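Local coordinates for Spermidine/putrescine ABC transporter, periplasmic binding protein (PDB 2V84) that probably binds polyamines such as spermidine and putrescine outside the inner membrane, as the receptor component of an ABC transporter in Treponema pallidum, at residues 35-38 with 39-42; 274-277 with 278-282. One frame throughout, in Å; residues are numbered along the deposited sequence.

Contact 1: 35-38 with 39-42; sequences YTPT and SLIK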
loop_
_atom_site.group_PDB
_atom_site.type_symbol
_atom_site.label_atom_id
_atom_site.label_comp_id
_atom_site.label_asym_id
_atom_site.label_seq_id
_atom_site.Cartn_x
_atom_site.Cartn_y
_atom_site.Cartn_z
ATOM N N TYR A 35 4.051 10.505 0.406
ATOM C CA TYR A 35 4.658 9.220 -0.039
ATOM C C TYR A 35 6.053 9.349 -0.674
ATOM O O TYR A 35 6.946 8.525 -0.424
ATOM C CB TYR A 35 3.701 8.490 -0.980
ATOM C CG TYR A 35 3.885 6.994 -1.048
ATOM C CD1 TYR A 35 4.538 6.296 -0.032
ATOM C CD2 TYR A 35 3.389 6.283 -2.132
ATOM C CE1 TYR A 35 4.696 4.902 -0.104
ATOM C CE2 TYR A 35 3.538 4.914 -2.225
ATOM C CZ TYR A 35 4.188 4.223 -1.220
ATOM O OH TYR A 35 4.286 2.862 -1.315
ATOM N N THR A 36 6.249 10.404 -1.460
ATOM C CA THR A 36 7.590 10.851 -1.819
ATOM C C THR A 36 8.098 11.894 -0.793
ATOM O O THR A 36 7.598 13.024 -0.758
ATOM C CB THR A 36 7.643 11.422 -3.253
ATOM O OG1 THR A 36 6.946 10.555 -4.155
ATOM C CG2 THR A 36 9.071 11.547 -3.699
ATOM N N PRO A 37 9.078 11.511 0.054
ATOM C CA PRO A 37 9.599 12.399 1.097
ATOM C C PRO A 37 10.160 13.694 0.507
ATOM O O PRO A 37 11.093 13.646 -0.316
ATOM C CB PRO A 37 10.738 11.583 1.711
ATOM C CG PRO A 37 10.391 10.168 1.419
ATOM C CD PRO A 37 9.764 10.206 0.067
ATOM N N THR A 38 9.608 14.835 0.931
ATOM C CA THR A 38 10.011 16.143 0.400
ATOM C C THR A 38 11.524 16.314 0.405
ATOM O O THR A 38 12.068 16.999 -0.460
ATOM C CB THR A 38 9.381 17.323 1.175
ATOM O OG1 THR A 38 9.569 17.114 2.575
ATOM C CG2 THR A 38 7.893 17.455 0.876
ATOM N N SER A 39 12.192 15.678 1.368
ATOM C CA SER A 39 13.645 15.732 1.478
ATOM C C SER A 39 14.326 15.182 0.233
ATOM O O SER A 39 15.361 15.693 -0.190
ATOM C CB SER A 39 14.125 14.968 2.703
ATOM O OG SER A 39 13.740 13.609 2.626
ATOM N N LEU A 40 13.741 14.133 -0.341
ATOM C CA LEU A 40 14.229 13.540 -1.573
ATOM C C LEU A 40 13.890 14.400 -2.791
ATOM O O LEU A 40 14.689 14.504 -3.741
ATOM C CB LEU A 40 13.658 12.121 -1.721
ATOM C CG LEU A 40 14.352 11.074 -0.853
ATOM C CD1 LEU A 40 13.598 9.745 -0.832
ATOM C CD2 LEU A 40 15.805 10.871 -1.288
ATOM N N ILE A 41 12.715 15.023 -2.766
ATOM C CA ILE A 41 12.317 15.952 -3.827
ATOM C C ILE A 41 13.264 17.159 -3.931
ATOM O O ILE A 41 13.711 17.499 -5.027
ATOM C CB ILE A 41 10.845 16.393 -3.680
ATOM C CG1 ILE A 41 9.922 15.279 -4.180
ATOM C CG2 ILE A 41 10.575 17.730 -4.420
ATOM C CD1 ILE A 41 8.522 15.385 -3.664
ATOM N N LYS A 42 13.576 17.782 -2.793
ATOM C CA LYS A 42 14.536 18.887 -2.732
ATOM C C LYS A 42 15.882 18.494 -3.339
ATOM O O LYS A 42 16.497 19.286 -4.046
ATOM C CB LYS A 42 14.777 19.364 -1.277
ATOM C CG LYS A 42 13.560 19.398 -0.336
ATOM C CD LYS A 42 13.188 20.826 0.123
ATOM C CE LYS A 42 11.990 21.398 -0.659
ATOM N NZ LYS A 42 11.929 20.927 -2.101
#
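Pro37, Leu40 and Ile41 carry a local contact at the start of helix 38-48, where the chain leaving strand 26-32 turns into its first helix. Pro37 sits at the N-cap, and its carbonyl is gripped by two amides of the opening turn. Leu40 N lies 2.7 Å from Pro37 O, bent at the hydrogen (135°) and above the carbonyl plane. Ile41 N comes to the same Pro37 O at 3.2 Å, more nearly straight and in the carbonyl plane. Lys42 N takes Thr38 O next, although the position of that oxygen is less certain.

The Pro37 ring and Leu40 lie side by side and point the same way, with Pro37 CG 3.9 Å from Leu40 CD1. Thr36 reaches Ile41 from the residue before the cap: its methyl is anti to the backbone N, which puts CG2 3.9 Å from Ile41 CG1, and the two side chains cross at about a right angle.

This is the strand-to-helix step that opens a lobe of the periplasmic binding protein fold, strand 26-32 running centrally between its parallel neighbours 51-57 and 76-77. Ile41 packs down onto that sheet, against Val52 and Tyr54, while Pro37 and Leu40 meet helix 282-292. Thr36 OG1, the other branch at CB, hydrogen-bonds Asn31 and Tyr127. Ser39 OG stands between its own backbone N and carbonyl carbon (chi1 60°), 3.7 Å from Pro37 CB, and hydrogen-bonds Glu287. At the exposed side of the turn, Lys42, whose side chain is modelled less surely, directs NZ to a salt bridge with Glu45.

Contact 2: 274-277 with 278-282; sequences AFIN and FFLEP
Phe275 touches both Phe278 and Phe279, one turn further along the final stretch of helix 269-279 in a binding-protein lobe. Its CE2 lies 4.2 Å from Phe279 CD1, the two side chains crossing obliquely, and its CE1 is 4.4 Å from Phe278 CD1. In all three phenylalanines CG is anti to the backbone N (chi1 -173° for Phe275), and the rings stand out on one side of the helix. Ile276 and Leu280 make a second apolar contact, Ile276 CG2 being 4.3 Å from Leu280 CD1.

Regular i to i+4 backbone bonds set this spacing. Phe278 N bonds Ala274 O, Phe279 N bonds Phe275 O at 2.8 Å, and Leu280 N bonds Ile276 O.

Further out, other aromatics take up the rings: Phe44 meets Phe275 and Phe278 edge-to-face, Tyr127 stacks on Phe279, and Phe260 presents an edge-to-face contact to Phe279. Where the helix ends, Asn103 bonds Asn277 O and Leu280 O is bonded by His299. Glu281 is the N-cap of the next helix, 282-292, which follows almost at once. Within the turn that joins the two, Glu281 N reaches back to Phe278 O at 3.0 Å.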
loop_
_atom_site.group_PDB
_atom_site.type_symbol
_atom_site.label_atom_id
_atom_site.label_comp_id
_atom_site.label_asym_id
_atom_site.label_seq_id
_atom_site.Cartn_x
_atom_site.Cartn_y
_atom_site.Cartn_z
ATOM N N ALA A 274 14.489 9.993 -15.011
ATOM C CA ALA A 274 15.600 10.432 -14.185
ATOM C C ALA A 274 15.198 10.400 -12.728
ATOM O O ALA A 274 16.012 10.100 -11.850
ATOM C CB ALA A 274 16.052 11.841 -14.592
ATOM N N PHE A 275 13.937 10.702 -12.465
ATOM C CA PHE A 275 13.468 10.649 -11.100
ATOM C C PHE A 275 13.324 9.230 -10.579
ATOM O O PHE A 275 13.727 8.952 -9.455
ATOM C CB PHE A 275 12.184 11.443 -10.902
ATOM C CG PHE A 275 11.783 11.536 -9.461
ATOM C CD1 PHE A 275 12.289 12.550 -8.649
ATOM C CD2 PHE A 275 10.940 10.573 -8.897
ATOM C CE1 PHE A 275 11.939 12.620 -7.298
ATOM C CE2 PHE A 275 10.587 10.634 -7.547
ATOM C CZ PHE A 275 11.086 11.661 -6.751
ATOM N N ILE A 276 12.811 8.309 -11.398
ATOM C CA ILE A 276 12.732 6.909 -10.990
ATOM C C ILE A 276 14.142 6.375 -10.717
ATOM O O ILE A 276 14.383 5.672 -9.729
ATOM C CB ILE A 276 12.048 6.033 -12.106
ATOM C CG1 ILE A 276 10.621 6.551 -12.395
ATOM C CG2 ILE A 276 12.040 4.544 -11.719
ATOM C CD1 ILE A 276 9.964 5.908 -13.634
ATOM N N ASN A 277 15.064 6.705 -11.623
ATOM C CA ASN A 277 16.459 6.338 -11.466
ATOM C C ASN A 277 17.058 6.921 -10.170
ATOM O O ASN A 277 17.763 6.229 -9.456
ATOM C CB ASN A 277 17.271 6.754 -12.701
ATOM C CG ASN A 277 18.608 6.051 -12.773
ATOM O OD1 ASN A 277 18.668 4.828 -12.739
ATOM N ND2 ASN A 277 19.692 6.824 -12.867
ATOM N N PHE A 278 16.740 8.181 -9.865
ATOM C CA PHE A 278 17.208 8.867 -8.650
ATOM C C PHE A 278 16.644 8.188 -7.385
ATOM O O PHE A 278 17.363 7.917 -6.421
ATOM C CB PHE A 278 16.782 10.343 -8.729
ATOM C CG PHE A 278 17.005 11.138 -7.464
ATOM C CD1 PHE A 278 16.014 11.198 -6.471
ATOM C CD2 PHE A 278 18.164 11.893 -7.297
ATOM C CE1 PHE A 278 16.210 11.967 -5.301
ATOM C CE2 PHE A 278 18.365 12.669 -6.134
ATOM C CZ PHE A 278 17.388 12.701 -5.146
ATOM N N PHE A 279 15.358 7.897 -7.414
ATOM C CA PHE A 279 14.659 7.328 -6.255
ATOM C C PHE A 279 15.224 5.955 -5.892
ATOM O O PHE A 279 15.300 5.580 -4.715
ATOM C CB PHE A 279 13.174 7.252 -6.596
ATOM C CG PHE A 279 12.286 6.989 -5.427
ATOM C CD1 PHE A 279 11.907 8.027 -4.569
ATOM C CD2 PHE A 279 11.792 5.706 -5.204
ATOM C CE1 PHE A 279 11.058 7.770 -3.477
ATOM C CE2 PHE A 279 10.931 5.445 -4.129
ATOM C CZ PHE A 279 10.578 6.488 -3.262
ATOM N N LEU A 280 15.640 5.215 -6.922
ATOM C CA LEU A 280 16.222 3.884 -6.746
ATOM C C LEU A 280 17.735 3.876 -6.470
ATOM O O LEU A 280 18.322 2.804 -6.356
ATOM C CB LEU A 280 15.918 2.986 -7.946
ATOM C CG LEU A 280 14.445 2.582 -8.154
ATOM C CD1 LEU A 280 14.326 1.771 -9.436
ATOM C CD2 LEU A 280 13.866 1.833 -6.972
ATOM N N GLU A 281 18.356 5.050 -6.382
ATOM C CA GLU A 281 19.721 5.140 -5.861
ATOM C C GLU A 281 19.689 4.646 -4.412
ATOM O O GLU A 281 18.831 5.075 -3.660
ATOM C CB GLU A 281 20.230 6.577 -5.927
ATOM C CG GLU A 281 21.734 6.695 -6.084
ATOM C CD GLU A 281 22.252 6.212 -7.432
ATOM O OE1 GLU A 281 21.970 6.879 -8.469
ATOM O OE2 GLU A 281 22.980 5.185 -7.444
ATOM N N PRO A 282 20.604 3.732 -4.035
ATOM C CA PRO A 282 20.597 3.020 -2.743
ATOM C C PRO A 282 20.420 3.893 -1.506
ATOM O O PRO A 282 19.610 3.560 -0.633
ATOM C CB PRO A 282 21.971 2.354 -2.726
ATOM C CG PRO A 282 22.218 2.069 -4.161
ATOM C CD PRO A 282 21.736 3.288 -4.868
#

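How the contacts relate
Contacts 1 and 2 face each other across an interface in one lobe, their centres about 12 Å apart, although more than 200 residues separate them in sequence. The rings of contact 2 lie against the helix start of contact 1. Thr36 CG2 meets Phe275 CZ at 3.7 Å, and Leu40 CD1 lies 4.2 Å from Phe279 CE1. Phe278 CE1 comes to 3.3 Å from the carbonyl oxygen Leu40 O, a packing contact. Tyr127, outside both, is a partner shared by the two contacts. Both contacts lie away from the predicted spermidine-binding residues Asp165 to Glu168.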